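Local coordinates for Phthiocerol/phthiodiolone dimycocerosyl transferase (Mycobacterium tuberculosis, PDB 1Q9J), which probably catalyses the diesterification of phthiocerol, phthiodiolone and phenolphthiocerol with mycocerosic acids, the last step in the synthesis of dimycocerosate esters, at residues A[39-50]-A[135-143]. Sequence-based numbering, arbitrary orientation.
Sequences LSDAFDALLETH and LVDELFSRY
Glu-138 and His-50 meet from opposite directions near the C-terminal side of helix 36-49, where it lies beside helix 129-148. The carboxylate lies at the edge of the imidazole: His-50 NE2 donates to Glu-138 OE1 over 2.9 Å at 168°. The bond runs in the imidazole plane, on the syn side of OE1 but tilted out of the carboxylate plane, and the two planes are turned 45° apart. Glu-138 reaches across because its CG points away from the backbone N and the chain beyond is extended. Leu-135 CD2 sits over one face of the imidazole in a CH-pi contact, 3.7 Å from the ring centroid, and Thr-49 CG2 lies over the opposite face, both methyls offset toward the rim. The other carboxylate oxygen, Glu-138 OE2, forms a salt bridge with Arg-142 NH1 at 2.8 Å, one turn along the same helix, though the hydrogen bond within it is weak.

The short helical segments run largely antiparallel at 132°, their axes 8.2 Å apart. Knobs-into-holes packing works from both sides: Leu-46 enters a hole formed by Leu-135, Glu-138, Leu-139 and Arg-142, while Arg-142 fills one among Ala-42, Ala-45, Leu-46 and Thr-49. A bend at chi3 carries the guanidinium past Ala-45, whose CB is 3.6 Å from Arg-142 NE; Pro-152 O and Pro-154 O accept weak hydrogen bonds from NE and NH2. At the far end the edge of the Tyr-143 ring abuts the Leu-39 backbone, CD1 lying 3.5 Å from Leu-39 CA, and the phenol OH bonds to Asp-35 N.

Leu-39 touches Leu-107 of strand 105-110 and Leu-139 touches Leu-118 of strand 117-123, so both helices pack on the same sheet; helix 129-148 begins just after Asp-128, which by similarity organises the active site. Beside the apolar packing, one carboxylate is shared between an imidazole and a guanidinium; the nearby arginine would favour an ionised Glu-138, which could in turn stabilise a protonated His-50.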
ATOM      1  N   LEU A  39     -15.872  -1.991  20.168  1.00 63.80           N
ATOM      2  CA  LEU A  39     -15.199  -1.649  18.920  1.00 60.07           C
ATOM      3  C   LEU A  39     -15.195  -0.138  18.735  1.00 59.71           C
ATOM      4  O   LEU A  39     -14.190   0.445  18.337  1.00 63.07           O
ATOM      5  CB  LEU A  39     -15.906  -2.327  17.742  1.00 57.07           C
ATOM      6  CG  LEU A  39     -15.349  -2.290  16.318  1.00 53.76           C
ATOM      7  CD1 LEU A  39     -15.886  -1.091  15.563  1.00 55.41           C
ATOM      8  CD2 LEU A  39     -13.839  -2.307  16.364  1.00 52.48           C
ATOM      9  N   SER A  40     -16.315   0.502  19.045  1.00 58.65           N
ATOM     10  CA  SER A  40     -16.405   1.941  18.900  1.00 57.68           C
ATOM     11  C   SER A  40     -15.447   2.620  19.862  1.00 57.14           C
ATOM     12  O   SER A  40     -14.887   3.670  19.551  1.00 58.45           O
ATOM     13  CB  SER A  40     -17.831   2.411  19.171  1.00 60.15           C
ATOM     14  OG  SER A  40     -18.013   3.760  18.757  1.00 62.52           O
ATOM     15  N   ASP A  41     -15.264   2.035  21.041  1.00 58.69           N
ATOM     16  CA  ASP A  41     -14.340   2.607  22.026  1.00 57.81           C
ATOM     17  C   ASP A  41     -12.907   2.563  21.510  1.00 56.18           C
ATOM     18  O   ASP A  41     -12.129   3.499  21.717  1.00 52.54           O
ATOM     19  CB  ASP A  41     -14.403   1.840  23.352  1.00 59.73           C
ATOM     20  CG  ASP A  41     -15.701   2.059  24.084  1.00 58.88           C
ATOM     21  OD1 ASP A  41     -16.254   3.176  23.998  1.00 61.37           O
ATOM     22  OD2 ASP A  41     -16.164   1.121  24.753  1.00 62.42           O
ATOM     23  N   ALA A  42     -12.576   1.454  20.851  1.00 53.09           N
ATOM     24  CA  ALA A  42     -11.251   1.237  20.285  1.00 51.85           C
ATOM     25  C   ALA A  42     -11.002   2.264  19.190  1.00 52.14           C
ATOM     26  O   ALA A  42      -9.943   2.897  19.148  1.00 52.02           O
ATOM     27  CB  ALA A  42     -11.147  -0.168  19.726  1.00 49.51           C
ATOM     28  N   PHE A  43     -11.987   2.440  18.314  1.00 49.11           N
ATOM     29  CA  PHE A  43     -11.874   3.404  17.235  1.00 52.13           C
ATOM     30  C   PHE A  43     -11.701   4.813  17.826  1.00 56.49           C
ATOM     31  O   PHE A  43     -10.848   5.581  17.377  1.00 57.86           O
ATOM     32  CB  PHE A  43     -13.114   3.341  16.334  1.00 52.99           C
ATOM     33  CG  PHE A  43     -13.052   4.275  15.160  1.00 55.00           C
ATOM     34  CD1 PHE A  43     -12.018   4.196  14.238  1.00 58.27           C
ATOM     35  CD2 PHE A  43     -14.023   5.244  14.978  1.00 57.56           C
ATOM     36  CE1 PHE A  43     -11.955   5.073  13.146  1.00 60.09           C
ATOM     37  CE2 PHE A  43     -13.966   6.124  13.892  1.00 60.65           C
ATOM     38  CZ  PHE A  43     -12.932   6.034  12.977  1.00 57.92           C
ATOM     39  N   ASP A  44     -12.492   5.150  18.846  1.00 58.76           N
ATOM     40  CA  ASP A  44     -12.381   6.471  19.481  1.00 59.66           C
ATOM     41  C   ASP A  44     -11.019   6.644  20.156  1.00 59.32           C
ATOM     42  O   ASP A  44     -10.427   7.729  20.107  1.00 60.49           O
ATOM     43  CB  ASP A  44     -13.482   6.688  20.536  1.00 61.28           C
ATOM     44  CG  ASP A  44     -14.864   6.890  19.920  1.00 59.33           C
ATOM     45  OD1 ASP A  44     -14.994   7.673  18.949  1.00 62.38           O
ATOM     46  OD2 ASP A  44     -15.826   6.292  20.429  1.00 57.24           O
ATOM     47  N   ALA A  45     -10.536   5.580  20.803  1.00 58.03           N
ATOM     48  CA  ALA A  45      -9.238   5.600  21.503  1.00 57.21           C
ATOM     49  C   ALA A  45      -8.110   5.798  20.487  1.00 57.31           C
ATOM     50  O   ALA A  45      -7.186   6.584  20.707  1.00 54.12           O
ATOM     51  CB  ALA A  45      -9.030   4.289  22.271  1.00 53.16           C
ATOM     52  N   LEU A  46      -8.213   5.075  19.375  1.00 57.01           N
ATOM     53  CA  LEU A  46      -7.245   5.169  18.302  1.00 56.57           C
ATOM     54  C   LEU A  46      -7.188   6.623  17.831  1.00 57.84           C
ATOM     55  O   LEU A  46      -6.120   7.236  17.791  1.00 60.11           O
ATOM     56  CB  LEU A  46      -7.668   4.270  17.145  1.00 55.96           C
ATOM     57  CG  LEU A  46      -6.775   4.242  15.898  1.00 56.23           C
ATOM     58  CD1 LEU A  46      -5.830   3.037  15.974  1.00 55.51           C
ATOM     59  CD2 LEU A  46      -7.647   4.149  14.651  1.00 47.68           C
ATOM     60  N   LEU A  47      -8.342   7.181  17.481  1.00 56.59           N
ATOM     61  CA  LEU A  47      -8.387   8.558  17.022  1.00 55.11           C
ATOM     62  C   LEU A  47      -7.750   9.533  17.987  1.00 57.81           C
ATOM     63  O   LEU A  47      -7.202  10.545  17.570  1.00 57.34           O
ATOM     64  CB  LEU A  47      -9.819   8.997  16.764  1.00 52.10           C
ATOM     65  CG  LEU A  47     -10.130   9.094  15.270  1.00 54.45           C
ATOM     66  CD1 LEU A  47     -11.604   9.377  15.082  1.00 57.29           C
ATOM     67  CD2 LEU A  47      -9.278  10.184  14.637  1.00 53.52           C
ATOM     68  N   GLU A  48      -7.817   9.246  19.277  1.00 59.95           N
ATOM     69  CA  GLU A  48      -7.219  10.162  20.224  1.00 60.26           C
ATOM     70  C   GLU A  48      -5.714  10.032  20.219  1.00 60.56           C
ATOM     71  O   GLU A  48      -5.007  10.933  20.659  1.00 60.67           O
ATOM     72  CB  GLU A  48      -7.764   9.905  21.612  1.00 64.57           C
ATOM     73  CG  GLU A  48      -9.164  10.426  21.786  1.00 72.30           C
ATOM     74  CD  GLU A  48      -9.770   9.983  23.089  1.00 76.94           C
ATOM     75  OE1 GLU A  48     -10.025   8.769  23.238  1.00 78.75           O
ATOM     76  OE2 GLU A  48      -9.975  10.845  23.967  1.00 80.89           O
ATOM     77  N   THR A  49      -5.219   8.912  19.711  1.00 57.20           N
ATOM     78  CA  THR A  49      -3.787   8.715  19.664  1.00 53.15           C
ATOM     79  C   THR A  49      -3.208   9.326  18.408  1.00 53.50           C
ATOM     80  O   THR A  49      -2.020   9.626  18.343  1.00 57.18           O
ATOM     81  CB  THR A  49      -3.428   7.239  19.675  1.00 50.07           C
ATOM     82  OG1 THR A  49      -3.978   6.618  20.842  1.00 46.10           O
ATOM     83  CG2 THR A  49      -1.930   7.082  19.676  1.00 51.60           C
ATOM     84  N   HIS A  50      -4.067   9.518  17.418  1.00 51.10           N
ATOM     85  CA  HIS A  50      -3.655  10.076  16.143  1.00 48.91           C
ATOM     86  C   HIS A  50      -4.635  11.171  15.760  1.00 47.97           C
ATOM     87  O   HIS A  50      -5.309  11.085  14.739  1.00 51.47           O
ATOM     88  CB  HIS A  50      -3.664   8.961  15.106  1.00 47.72           C
ATOM     89  CG  HIS A  50      -2.887   7.757  15.532  1.00 45.08           C
ATOM     90  ND1 HIS A  50      -1.536   7.805  15.790  1.00 42.42           N
ATOM     91  CD2 HIS A  50      -3.275   6.485  15.789  1.00 45.83           C
ATOM     92  CE1 HIS A  50      -1.122   6.616  16.189  1.00 38.22           C
ATOM     93  NE2 HIS A  50      -2.157   5.796  16.198  1.00 45.59           N
ATOM     94  N   LEU A 135      -1.868   1.169  12.042  1.00 37.67           N
ATOM     95  CA  LEU A 135      -3.116   1.699  12.591  1.00 38.67           C
ATOM     96  C   LEU A 135      -4.129   0.561  12.715  1.00 38.09           C
ATOM     97  O   LEU A 135      -4.669   0.295  13.794  1.00 41.28           O
ATOM     98  CB  LEU A 135      -3.672   2.804  11.678  1.00 34.61           C
ATOM     99  CG  LEU A 135      -2.788   4.045  11.593  1.00 33.82           C
ATOM    100  CD1 LEU A 135      -3.291   4.997  10.522  1.00 34.03           C
ATOM    101  CD2 LEU A 135      -2.731   4.724  12.946  1.00 24.54           C
ATOM    102  N   VAL A 136      -4.360  -0.115  11.595  1.00 37.59           N
ATOM    103  CA  VAL A 136      -5.280  -1.247  11.519  1.00 39.94           C
ATOM    104  C   VAL A 136      -4.960  -2.247  12.631  1.00 43.74           C
ATOM    105  O   VAL A 136      -5.849  -2.830  13.252  1.00 48.10           O
ATOM    106  CB  VAL A 136      -5.127  -1.972  10.164  1.00 36.24           C
ATOM    107  CG1 VAL A 136      -6.044  -3.178  10.095  1.00 32.22           C
ATOM    108  CG2 VAL A 136      -5.383  -1.004   9.028  1.00 30.01           C
ATOM    109  N   ASP A 137      -3.675  -2.453  12.872  1.00 43.66           N
ATOM    110  CA  ASP A 137      -3.246  -3.379  13.900  1.00 45.04           C
ATOM    111  C   ASP A 137      -3.533  -2.781  15.297  1.00 43.20           C
ATOM    112  O   ASP A 137      -3.978  -3.472  16.216  1.00 43.36           O
ATOM    113  CB  ASP A 137      -1.761  -3.698  13.687  1.00 41.96           C
ATOM    114  CG  ASP A 137      -1.157  -4.456  14.845  1.00 41.00           C
ATOM    115  OD1 ASP A 137      -0.545  -3.800  15.708  1.00 39.52           O
ATOM    116  OD2 ASP A 137      -1.296  -5.700  14.902  1.00 41.22           O
ATOM    117  N   GLU A 138      -3.309  -1.483  15.436  1.00 41.96           N
ATOM    118  CA  GLU A 138      -3.584  -0.816  16.692  1.00 48.22           C
ATOM    119  C   GLU A 138      -5.076  -0.955  17.036  1.00 49.71           C
ATOM    120  O   GLU A 138      -5.438  -1.308  18.168  1.00 46.31           O
ATOM    121  CB  GLU A 138      -3.240   0.659  16.592  1.00 51.31           C
ATOM    122  CG  GLU A 138      -3.265   1.379  17.923  1.00 54.68           C
ATOM    123  CD  GLU A 138      -2.865   2.827  17.793  1.00 59.20           C
ATOM    124  OE1 GLU A 138      -1.781   3.101  17.198  1.00 55.16           O
ATOM    125  OE2 GLU A 138      -3.632   3.685  18.306  1.00 60.12           O
ATOM    126  N   LEU A 139      -5.934  -0.667  16.057  1.00 47.25           N
ATOM    127  CA  LEU A 139      -7.377  -0.769  16.242  1.00 45.24           C
ATOM    128  C   LEU A 139      -7.765  -2.121  16.868  1.00 45.34           C
ATOM    129  O   LEU A 139      -8.384  -2.159  17.936  1.00 43.94           O
ATOM    130  CB  LEU A 139      -8.105  -0.606  14.897  1.00 44.04           C
ATOM    131  CG  LEU A 139      -9.622  -0.904  14.908  1.00 45.07           C
ATOM    132  CD1 LEU A 139     -10.367   0.203  15.641  1.00 41.74           C
ATOM    133  CD2 LEU A 139     -10.119  -1.014  13.478  1.00 44.11           C
ATOM    134  N   PHE A 140      -7.405  -3.219  16.204  1.00 42.12           N
ATOM    135  CA  PHE A 140      -7.718  -4.542  16.719  1.00 44.25           C
ATOM    136  C   PHE A 140      -7.035  -4.811  18.067  1.00 48.78           C
ATOM    137  O   PHE A 140      -7.533  -5.596  18.883  1.00 48.24           O
ATOM    138  CB  PHE A 140      -7.281  -5.627  15.752  1.00 39.10           C
ATOM    139  CG  PHE A 140      -8.197  -5.829  14.578  1.00 40.54           C
ATOM    140  CD1 PHE A 140      -8.118  -4.999  13.466  1.00 39.76           C
ATOM    141  CD2 PHE A 140      -9.038  -6.939  14.524  1.00 43.83           C
ATOM    142  CE1 PHE A 140      -8.853  -5.281  12.290  1.00 39.53           C
ATOM    143  CE2 PHE A 140      -9.784  -7.236  13.356  1.00 45.52           C
ATOM    144  CZ  PHE A 140      -9.684  -6.409  12.241  1.00 41.13           C
ATOM    145  N   SER A 141      -5.889  -4.183  18.304  1.00 52.37           N
ATOM    146  CA  SER A 141      -5.206  -4.385  19.567  1.00 54.60           C
ATOM    147  C   SER A 141      -6.049  -3.756  20.667  1.00 56.01           C
ATOM    148  O   SER A 141      -6.130  -4.273  21.768  1.00 58.62           O
ATOM    149  CB  SER A 141      -3.814  -3.743  19.538  1.00 57.84           C
ATOM    150  OG  SER A 141      -3.291  -3.588  20.864  1.00 54.92           O
ATOM    151  N   ARG A 142      -6.694  -2.643  20.351  1.00 56.31           N
ATOM    152  CA  ARG A 142      -7.519  -1.956  21.332  1.00 58.44           C
ATOM    153  C   ARG A 142      -8.874  -2.627  21.481  1.00 60.29           C
ATOM    154  O   ARG A 142      -9.467  -2.610  22.556  1.00 60.33           O
ATOM    155  CB  ARG A 142      -7.709  -0.496  20.938  1.00 61.12           C
ATOM    156  CG  ARG A 142      -6.425   0.165  20.464  1.00 61.35           C
ATOM    157  CD  ARG A 142      -6.534   1.675  20.465  1.00 58.73           C
ATOM    158  NE  ARG A 142      -6.187   2.202  21.767  1.00 58.21           N
ATOM    159  CZ  ARG A 142      -5.171   3.024  21.990  1.00 59.23           C
ATOM    160  NH1 ARG A 142      -4.402   3.423  20.985  1.00 59.00           N
ATOM    161  NH2 ARG A 142      -4.912   3.429  23.229  1.00 54.79           N
ATOM    162  N   TYR A 143      -9.377  -3.209  20.401  1.00 62.14           N
ATOM    163  CA  TYR A 143     -10.657  -3.891  20.472  1.00 62.34           C
ATOM    164  C   TYR A 143     -10.514  -5.068  21.429  1.00 60.93           C
ATOM    165  O   TYR A 143     -11.328  -5.244  22.327  1.00 59.95           O
ATOM    166  CB  TYR A 143     -11.069  -4.387  19.094  1.00 64.55           C
ATOM    167  CG  TYR A 143     -12.318  -5.229  19.132  1.00 69.59           C
ATOM    168  CD1 TYR A 143     -13.559  -4.667  19.429  1.00 70.92           C
ATOM    169  CD2 TYR A 143     -12.258  -6.595  18.885  1.00 73.70           C
ATOM    170  CE1 TYR A 143     -14.712  -5.454  19.470  1.00 72.35           C
ATOM    171  CE2 TYR A 143     -13.398  -7.388  18.923  1.00 74.54           C
ATOM    172  CZ  TYR A 143     -14.620  -6.812  19.213  1.00 72.25           C
ATOM    173  OH  TYR A 143     -15.743  -7.598  19.219  1.00 70.52           O
TER